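Local structure of putative modulator of DNA gyrase (Bacteroides thetaiotaomicron, 1VPB) at residues S116-G121 against I177-E182; Y190-D195 against N218-K223; V251-S256 against I438-F443. The protein is of unknown detailed function but belongs to the PmbA/TldD (peptidase U62) family and is probably a metallopeptidase. One frame throughout, in Å; residues are numbered along the deposited sequence. Where two conformers were deposited one is given.

Interaction 1: S116-G121 against I177-E182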
loop_
_atom_site.group_PDB
_atom_site.type_symbol
_atom_site.label_atom_id
_atom_site.label_comp_id
_atom_site.label_asym_id
_atom_site.label_seq_id
_atom_site.Cartn_x
_atom_site.Cartn_y
_atom_site.Cartn_z
ATOM N N SER A 116 -9.210 -3.170 35.673
ATOM C CA SER A 116 -9.676 -4.502 36.129
ATOM C C SER A 116 -9.771 -5.454 34.907
ATOM O O SER A 116 -9.680 -6.696 35.064
ATOM C CB SER A 116 -10.998 -4.383 36.842
ATOM O OG SER A 116 -12.029 -4.167 35.954
ATOM N N ARG A 117 -9.883 -4.866 33.697
ATOM C CA ARG A 117 -9.924 -5.630 32.450
ATOM C C ARG A 117 -8.589 -6.021 31.848
ATOM O O ARG A 117 -8.565 -6.762 30.874
ATOM C CB ARG A 117 -10.679 -4.832 31.381
ATOM C CG ARG A 117 -12.063 -4.464 31.761
ATOM C CD ARG A 117 -12.735 -3.590 30.716
ATOM N NE ARG A 117 -12.878 -4.331 29.482
ATOM C CZ ARG A 117 -12.648 -3.824 28.241
ATOM N NH1 ARG A 117 -12.371 -2.526 28.005
ATOM N NH2 ARG A 117 -12.794 -4.627 27.239
ATOM N N TYR A 118 -7.471 -5.497 32.353
ATOM C CA TYR A 118 -6.198 -5.776 31.781
ATOM C C TYR A 118 -5.715 -7.211 32.005
ATOM O O TYR A 118 -6.082 -7.824 33.011
ATOM C CB TYR A 118 -5.170 -4.870 32.404
ATOM C CG TYR A 118 -5.273 -3.391 32.029
ATOM C CD1 TYR A 118 -5.730 -3.007 30.780
ATOM C CD2 TYR A 118 -4.871 -2.402 32.932
ATOM C CE1 TYR A 118 -5.751 -1.642 30.423
ATOM C CE2 TYR A 118 -4.850 -1.072 32.563
ATOM C CZ TYR A 118 -5.281 -0.704 31.328
ATOM O OH TYR A 118 -5.335 0.676 30.904
ATOM N N TYR A 119 -4.923 -7.695 31.080
ATOM C CA TYR A 119 -4.154 -8.921 31.333
ATOM C C TYR A 119 -3.316 -8.746 32.586
ATOM O O TYR A 119 -2.514 -7.840 32.736
ATOM C CB TYR A 119 -3.323 -9.298 30.156
ATOM C CG TYR A 119 -2.467 -10.536 30.375
ATOM C CD1 TYR A 119 -3.062 -11.750 30.674
ATOM C CD2 TYR A 119 -1.115 -10.508 30.189
ATOM C CE1 TYR A 119 -2.256 -12.871 30.830
ATOM C CE2 TYR A 119 -0.335 -11.639 30.337
ATOM C CZ TYR A 119 -0.962 -12.817 30.671
ATOM O OH TYR A 119 -0.198 -13.967 30.873
ATOM N N LYS A 120 -3.394 -9.763 33.425
ATOM C CA LYS A 120 -2.792 -9.754 34.819
ATOM C C LYS A 120 -1.646 -10.750 34.926
ATOM O O LYS A 120 -1.110 -10.921 36.017
ATOM C CB LYS A 120 -3.875 -10.030 35.854
ATOM C CG LYS A 120 -5.071 -9.048 35.887
ATOM C CD LYS A 120 -4.619 -7.645 36.233
ATOM C CE LYS A 120 -5.823 -6.696 36.235
ATOM N NZ LYS A 120 -5.261 -5.246 36.527
ATOM N N GLY A 121 -1.163 -11.241 33.775
ATOM C CA GLY A 121 0.038 -12.034 33.721
ATOM C C GLY A 121 -0.208 -13.473 34.169
ATOM O O GLY A 121 -1.315 -13.833 34.560
ATOM N N ILE A 177 0.889 1.371 30.001
ATOM C CA ILE A 177 -0.289 2.239 30.059
ATOM C C ILE A 177 -0.316 2.852 31.428
ATOM O O ILE A 177 -0.106 2.165 32.413
ATOM C CB ILE A 177 -1.577 1.513 29.705
ATOM C CG1 ILE A 177 -1.435 0.769 28.365
ATOM C CG2 ILE A 177 -2.753 2.449 29.689
ATOM C CD1 ILE A 177 -2.693 -0.041 28.031
ATOM N N SER A 178 -0.552 4.175 31.527
ATOM C CA SER A 178 -0.341 4.869 32.788
ATOM C C SER A 178 -1.240 4.540 33.990
ATOM O O SER A 178 -0.977 5.038 35.095
ATOM C CB SER A 178 -0.444 6.399 32.525
ATOM O OG SER A 178 -1.665 6.757 31.967
ATOM N N ASN A 179 -2.340 3.847 33.770
ATOM C CA ASN A 179 -3.213 3.401 34.855
ATOM C C ASN A 179 -2.918 1.924 35.247
ATOM O O ASN A 179 -3.786 1.287 35.865
ATOM C CB ASN A 179 -4.671 3.627 34.558
ATOM C CG ASN A 179 -5.198 2.746 33.442
ATOM O OD1 ASN A 179 -4.379 2.185 32.708
ATOM N ND2 ASN A 179 -6.541 2.592 33.372
ATOM N N GLY A 180 -1.733 1.462 34.937
ATOM C CA GLY A 180 -1.189 0.265 35.586
ATOM C C GLY A 180 -1.145 -0.966 34.700
ATOM O O GLY A 180 -1.403 -2.089 35.137
ATOM N N PHE A 181 -0.739 -0.787 33.467
ATOM C CA PHE A 181 -0.448 -1.920 32.591
ATOM C C PHE A 181 1.015 -1.968 32.161
ATOM O O PHE A 181 1.597 -0.941 31.789
ATOM C CB PHE A 181 -1.332 -1.939 31.371
ATOM C CG PHE A 181 -1.116 -3.192 30.518
ATOM C CD1 PHE A 181 -1.535 -4.437 31.016
ATOM C CD2 PHE A 181 -0.454 -3.150 29.336
ATOM C CE1 PHE A 181 -1.289 -5.602 30.260
ATOM C CE2 PHE A 181 -0.195 -4.305 28.562
ATOM C CZ PHE A 181 -0.587 -5.544 29.067
ATOM N N GLU A 182 1.635 -3.171 32.218
ATOM C CA GLU A 182 2.904 -3.425 31.630
ATOM C C GLU A 182 2.834 -4.803 30.960
ATOM O O GLU A 182 2.395 -5.790 31.606
ATOM C CB GLU A 182 4.015 -3.422 32.718
ATOM C CG GLU A 182 5.372 -3.795 32.209
ATOM C CD GLU A 182 6.398 -3.982 33.300
ATOM O OE1 GLU A 182 5.974 -4.464 34.381
ATOM O OE2 GLU A 182 7.585 -3.682 33.052
HETATM O O HOH W 1 -2.820 -4.514 35.080
#

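Interaction 2: Y190-D195 against N218-K223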
loop_
_atom_site.group_PDB
_atom_site.type_symbol
_atom_site.label_atom_id
_atom_site.label_comp_id
_atom_site.label_asym_id
_atom_site.label_seq_id
_atom_site.Cartn_x
_atom_site.Cartn_y
_atom_site.Cartn_z
ATOM N N TYR A 190 8.521 -17.374 9.592
ATOM C CA TYR A 190 9.270 -17.787 8.443
ATOM C C TYR A 190 8.295 -18.131 7.328
ATOM O O TYR A 190 7.195 -18.628 7.597
ATOM C CB TYR A 190 10.050 -19.074 8.744
ATOM C CG TYR A 190 10.943 -19.015 9.967
ATOM C CD1 TYR A 190 10.439 -19.305 11.230
ATOM C CD2 TYR A 190 12.290 -18.685 9.867
ATOM C CE1 TYR A 190 11.260 -19.241 12.361
ATOM C CE2 TYR A 190 13.108 -18.636 10.987
ATOM C CZ TYR A 190 12.596 -18.916 12.221
ATOM O OH TYR A 190 13.401 -18.915 13.357
ATOM N N SER A 191 8.695 -17.865 6.092
ATOM C CA SER A 191 7.843 -18.186 4.952
ATOM C C SER A 191 8.607 -18.517 3.717
ATOM O O SER A 191 9.712 -18.001 3.480
ATOM C CB SER A 191 6.890 -17.035 4.683
ATOM O OG SER A 191 5.866 -17.450 3.802
ATOM N N LEU A 192 8.023 -19.403 2.899
ATOM C CA LEU A 192 8.567 -19.743 1.604
ATOM C C LEU A 192 7.443 -19.710 0.604
ATOM O O LEU A 192 6.321 -20.124 0.895
ATOM C CB LEU A 192 9.183 -21.145 1.598
ATOM C CG LEU A 192 10.561 -21.340 2.243
ATOM C CD1 LEU A 192 10.765 -22.855 2.548
ATOM C CD2 LEU A 192 11.633 -20.823 1.344
ATOM N N SER A 193 7.730 -19.236 -0.585
ATOM C CA SER A 193 6.721 -19.147 -1.612
ATOM C C SER A 193 7.279 -19.396 -2.999
ATOM O O SER A 193 8.490 -19.335 -3.263
ATOM C CB SER A 193 6.001 -17.788 -1.561
ATOM O OG SER A 193 6.835 -16.771 -2.043
ATOM N N ALA A 194 6.368 -19.767 -3.889
ATOM C CA ALA A 194 6.641 -19.838 -5.329
ATOM C C ALA A 194 5.576 -19.085 -6.100
ATOM O O ALA A 194 4.427 -19.064 -5.702
ATOM C CB ALA A 194 6.661 -21.276 -5.841
ATOM N N ASP A 195 5.970 -18.524 -7.234
ATOM C CA ASP A 195 5.009 -17.938 -8.166
ATOM C C ASP A 195 5.467 -18.290 -9.580
ATOM O O ASP A 195 6.654 -18.163 -9.930
ATOM C CB ASP A 195 4.849 -16.432 -7.934
ATOM C CG ASP A 195 6.105 -15.682 -8.176
ATOM O OD1 ASP A 195 6.428 -15.496 -9.374
ATOM O OD2 ASP A 195 6.842 -15.240 -7.265
ATOM N N ASN A 218 12.069 -25.069 12.134
ATOM C CA ASN A 218 12.008 -26.520 12.127
ATOM C C ASN A 218 10.667 -27.063 11.626
ATOM O O ASN A 218 10.626 -28.124 11.018
ATOM C CB ASN A 218 12.301 -27.071 13.518
ATOM C CG ASN A 218 12.534 -28.566 13.505
ATOM O OD1 ASN A 218 11.733 -29.320 14.038
ATOM N ND2 ASN A 218 13.608 -28.996 12.862
ATOM N N ASP A 219 9.583 -26.343 11.877
ATOM C CA ASP A 219 8.256 -26.730 11.482
ATOM C C ASP A 219 7.825 -26.263 10.100
ATOM O O ASP A 219 6.818 -26.729 9.567
ATOM C CB ASP A 219 7.217 -26.259 12.508
ATOM C CG ASP A 219 7.509 -26.741 13.911
ATOM O OD1 ASP A 219 8.192 -27.777 14.098
ATOM O OD2 ASP A 219 7.077 -26.149 14.918
ATOM N N LEU A 220 8.553 -25.339 9.504
ATOM C CA LEU A 220 8.135 -24.843 8.190
ATOM C C LEU A 220 8.223 -25.965 7.169
ATOM O O LEU A 220 9.254 -26.636 7.059
ATOM C CB LEU A 220 9.070 -23.717 7.773
ATOM C CG LEU A 220 8.938 -23.050 6.400
ATOM C CD1 LEU A 220 7.629 -22.277 6.286
ATOM C CD2 LEU A 220 10.168 -22.137 6.147
ATOM N N ILE A 221 7.145 -26.123 6.417
ATOM C CA ILE A 221 7.133 -27.006 5.276
ATOM C C ILE A 221 7.928 -26.360 4.153
ATOM O O ILE A 221 7.618 -25.258 3.727
ATOM C CB ILE A 221 5.716 -27.283 4.819
ATOM C CG1 ILE A 221 4.937 -28.066 5.884
ATOM C CG2 ILE A 221 5.738 -28.090 3.530
ATOM C CD1 ILE A 221 3.458 -27.913 5.735
ATOM N N LYS A 222 8.950 -27.078 3.680
ATOM C CA LYS A 222 9.945 -26.544 2.741
ATOM C C LYS A 222 9.866 -27.170 1.359
ATOM O O LYS A 222 10.427 -26.631 0.382
ATOM C CB LYS A 222 11.366 -26.730 3.325
ATOM C CG LYS A 222 11.532 -26.163 4.729
ATOM C CD LYS A 222 12.866 -26.423 5.397
ATOM C CE LYS A 222 12.895 -25.903 6.875
ATOM N NZ LYS A 222 11.984 -26.651 7.795
ATOM N N LYS A 223 9.188 -28.322 1.293
ATOM C CA LYS A 223 9.071 -29.124 0.081
ATOM C C LYS A 223 7.662 -29.106 -0.476
ATOM O O LYS A 223 6.665 -28.980 0.240
ATOM C CB LYS A 223 9.532 -30.562 0.374
ATOM C CG LYS A 223 10.994 -30.603 0.715
ATOM C CD LYS A 223 11.548 -31.984 0.995
ATOM C CE LYS A 223 13.091 -31.895 0.875
ATOM N NZ LYS A 223 13.860 -32.964 1.545
#

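Interaction 3: V251-S256 against I438-F443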
loop_
_atom_site.group_PDB
_atom_site.type_symbol
_atom_site.label_atom_id
_atom_site.label_comp_id
_atom_site.label_asym_id
_atom_site.label_seq_id
_atom_site.Cartn_x
_atom_site.Cartn_y
_atom_site.Cartn_z
ATOM N N VAL A 251 -15.594 -24.070 -1.707
ATOM C CA VAL A 251 -14.443 -23.167 -1.583
ATOM C C VAL A 251 -13.304 -23.829 -0.823
ATOM O O VAL A 251 -13.510 -24.420 0.229
ATOM C CB VAL A 251 -14.824 -21.860 -0.880
ATOM C CG1 VAL A 251 -13.678 -20.826 -1.026
ATOM C CG2 VAL A 251 -16.129 -21.316 -1.423
ATOM N N ASP A 252 -12.088 -23.723 -1.375
ATOM C CA ASP A 252 -10.924 -24.373 -0.759
ATOM C C ASP A 252 -10.401 -23.592 0.425
ATOM O O ASP A 252 -10.852 -22.478 0.664
ATOM C CB ASP A 252 -9.853 -24.688 -1.807
ATOM C CG ASP A 252 -9.273 -23.466 -2.485
ATOM O OD1 ASP A 252 -9.320 -22.355 -1.915
ATOM O OD2 ASP A 252 -8.732 -23.587 -3.627
ATOM N N PRO A 253 -9.525 -24.197 1.221
ATOM C CA PRO A 253 -9.007 -23.566 2.394
ATOM C C PRO A 253 -8.095 -22.397 2.039
ATOM O O PRO A 253 -7.935 -21.466 2.814
ATOM C CB PRO A 253 -8.199 -24.684 3.052
ATOM C CG PRO A 253 -8.703 -25.900 2.516
ATOM C CD PRO A 253 -9.024 -25.571 1.082
ATOM N N MET A 254 -7.468 -22.453 0.870
ATOM C CA MET A 254 -6.672 -21.303 0.437
ATOM C C MET A 254 -7.593 -20.041 0.365
ATOM O O MET A 254 -7.076 -18.943 0.614
ATOM C CB MET A 254 -5.949 -21.623 -0.883
ATOM C CG MET A 254 -4.906 -20.622 -1.308
ATOM S SD MET A 254 -3.684 -20.129 -0.024
ATOM C CE MET A 254 -2.613 -21.534 0.142
ATOM N N ASN A 255 -8.929 -20.214 0.120
ATOM C CA ASN A 255 -9.922 -19.124 -0.147
ATOM C C ASN A 255 -11.185 -18.956 0.726
ATOM O O ASN A 255 -11.887 -17.966 0.600
ATOM C CB ASN A 255 -10.427 -19.260 -1.586
ATOM C CG ASN A 255 -9.367 -18.913 -2.590
ATOM O OD1 ASN A 255 -9.146 -17.738 -2.875
ATOM N ND2 ASN A 255 -8.676 -19.921 -3.095
ATOM N N SER A 256 -11.416 -19.910 1.623
ATOM C CA SER A 256 -12.600 -19.942 2.463
ATOM C C SER A 256 -12.663 -18.744 3.412
ATOM O O SER A 256 -13.725 -18.256 3.772
ATOM C CB SER A 256 -12.578 -21.231 3.294
ATOM O OG SER A 256 -11.339 -21.455 3.975
ATOM N N ILE A 438 -9.841 -21.815 8.926
ATOM C CA ILE A 438 -11.110 -22.029 8.256
ATOM C C ILE A 438 -10.923 -23.128 7.206
ATOM O O ILE A 438 -10.088 -22.986 6.305
ATOM C CB ILE A 438 -11.550 -20.740 7.509
ATOM C CG1 ILE A 438 -11.410 -19.496 8.425
ATOM C CG2 ILE A 438 -12.930 -20.899 6.971
ATOM C CD1 ILE A 438 -12.123 -19.515 9.707
ATOM N N PRO A 439 -11.679 -24.220 7.327
ATOM C CA PRO A 439 -11.551 -25.338 6.395
ATOM C C PRO A 439 -12.245 -25.017 5.061
ATOM O O PRO A 439 -12.812 -23.905 4.883
ATOM C CB PRO A 439 -12.308 -26.466 7.123
ATOM C CG PRO A 439 -13.376 -25.789 7.809
ATOM C CD PRO A 439 -12.749 -24.475 8.320
ATOM N N SER A 440 -12.263 -26.001 4.171
ATOM C CA SER A 440 -13.085 -25.975 2.985
ATOM C C SER A 440 -14.550 -25.794 3.392
ATOM O O SER A 440 -14.984 -26.233 4.460
ATOM C CB SER A 440 -12.914 -27.268 2.138
ATOM O OG SER A 440 -11.570 -27.376 1.645
ATOM N N LEU A 441 -15.325 -25.206 2.490
ATOM C CA LEU A 441 -16.713 -24.890 2.752
ATOM C C LEU A 441 -17.632 -25.261 1.581
ATOM O O LEU A 441 -17.222 -25.219 0.426
ATOM C CB LEU A 441 -16.843 -23.400 2.985
ATOM C CG LEU A 441 -16.035 -22.760 4.085
ATOM C CD1 LEU A 441 -16.281 -21.264 3.977
ATOM C CD2 LEU A 441 -16.393 -23.297 5.455
ATOM N N VAL A 442 -18.862 -25.655 1.899
ATOM C CA VAL A 442 -19.839 -25.959 0.898
ATOM C C VAL A 442 -21.117 -25.187 1.197
ATOM O O VAL A 442 -21.647 -25.248 2.303
ATOM C CB VAL A 442 -20.221 -27.461 0.871
ATOM C CG1 VAL A 442 -21.182 -27.712 -0.239
ATOM C CG2 VAL A 442 -18.953 -28.362 0.714
ATOM N N PHE A 443 -21.574 -24.452 0.196
ATOM C CA PHE A 443 -22.787 -23.653 0.291
ATOM C C PHE A 443 -23.755 -24.115 -0.778
ATOM O O PHE A 443 -23.352 -24.378 -1.917
ATOM C CB PHE A 443 -22.468 -22.184 0.005
ATOM C CG PHE A 443 -21.507 -21.554 0.924
ATOM C CD1 PHE A 443 -21.951 -20.873 2.080
ATOM C CD2 PHE A 443 -20.128 -21.536 0.653
ATOM C CE1 PHE A 443 -21.064 -20.219 2.912
ATOM C CE2 PHE A 443 -19.242 -20.874 1.517
ATOM C CZ PHE A 443 -19.714 -20.223 2.650
#

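Interaction 1: S116-G121 against I177-E182
The Tyr118 ring packs with one face against CB of Phe181, and its hydroxyl reaches on to Asn179. Phe181 CB sits 4.0 Å from the centroid of the Tyr118 ring and off-centre, a CH-pi contact. The two rings are oblique, with planes at 49°. With chi1 at -175°, the Phe181 ring swings away from its own N and runs on from the Tyr118 ring to the backbone of Tyr119. There Tyr119 O meets the ring edge in plane, 3.6 Å from Phe181 CE1. Phe309 packs edge-to-face with the same ring.

The phenol oxygen Tyr118 OH donates to Asn179 OD1 over a short 2.5 Å, in the carbonyl plane and on a lone pair. The amide plane stands 84° from the phenol ring. CG2 of Ile177 touches Tyr118 OH at 3.4 Å. Asn179 ND2 donates to Ala113 O, and with OD1 bonded to Tyr118 the two bonds fix which way round the amide lies.

Gly180 and Phe181 both face Ile177, a G1 beta bulge in the tight turn between strands 159-177 and 181-198. One water bridges Lys120 NZ and Gly180 O. The contact is mainly apolar, with one directed bond tying the 116-121 loop to the hairpin end.

Interaction 2: Y190-D195 against N218-K223
Lys222 NZ is gripped by two backbone carbonyls, while the root of the same side chain packs on Leu192. Lys222 NZ donates to Leu220 O at 2.8 Å, in the carbonyl plane and on a lone pair. Its second acceptor is Met217 O, just before the 218-223 segment. The chain is extended as far as its last torsion and bends there (chi4 67°), which turns the amine back to its own loop. The loop is thus pinned on itself by a lysine.

The contact across the segments is apolar. Leu192 and Leu220 form its middle, with Leu192 CD1 3.7 Å from Leu220 CD2. Leu192 CD1 also lies 3.8 Å from Lys222 CA, so it touches the Leu220 side chain on one flank and the Lys222 backbone on another, roughly at right angles. CG of Leu220 stands opposite its own N (chi1 176°), and both methyls reach the strand. Leu220 CD2 also meets Tyr190 CB at 4.0 Å, and Leu220 CD1 lies 3.9 Å from Tyr190 O. The Tyr190 ring leads away from the loop, and its OH makes a weak bond to Asp130.

Tyr190, Leu192 and Ala194 alternate onto one face of the antiparallel sheet. Ser191 points the other way and bonds Glu212 O through OG. Helix 225-234 extends the cover on the loop side, with Ile225 touching both Leu192 and Ala194. No hydrogen bond joins the two segments. The loop is therefore held to the sheet face by side-chain packing, and its shape is set in part by the lysine bonds within it.

Interaction 3: V251-S256 against I438-F443
The Phe443 ring meets Val251 at its edge, near the ring plane, with Val251 CG2 4.3 Å from Phe443 CE2. Trp420 packs edge-to-face with the same ring. The second flat group is the Asn255 amide. Asn255 ND2 donates to Asp252 OD1 at 2.8 Å; the acceptor lies nearly in the amide plane and offers its syn lone pair. This bond ties the turn that leads out of strand 245-251.

Val251 and Leu441 are an antiparallel hydrogen-bonded pair. Val251 N donates to Leu441 O at 2.9 Å, and Leu441 N returns a bond to Val251 O at 3.0 Å. Ser440 CA also makes a CH...O contact to Val251 O. Ser440 OG lies 3.2 Å from Pro253 CD, while its hydrogen bond goes to Asp429.

Ser256 was modelled in two conformers. In one, Ser256 OG is 3.1 Å from Ile438 O and 3.0 Å from Pro439 O, so this link is tentative. In the same conformer Ser256 CB packs on Leu441 CD1 at 3.8 Å.

Strand 441-443 runs between strands 245-251 and 423-426, antiparallel to both. Helix 256-265 follows the turn and touches Val251 and Phe443 through Leu259. Helix 361-366 reaches Ser440 and Val442 through Leu364.

How the interactions relate
Interactions 1 and 2 both use strand 181-198, the first at its start and the second further along, with centres about 37 Å apart. Interaction 3 belongs to the mixed beta-sheet of the C-terminal metallopeptidase-family domain. Its centre is about 21 Å from that of interaction 2, and none of the three touch. Interaction 3 is the buried one and includes paired backbone bonds between strands. Interactions 1 and 2 are partly buried and attach loops to the long antiparallel sheet. Interaction 1 does so with aromatic packing and a phenol-amide bond at a hairpin end. Interaction 2 relies on leucine packing over a sheet face.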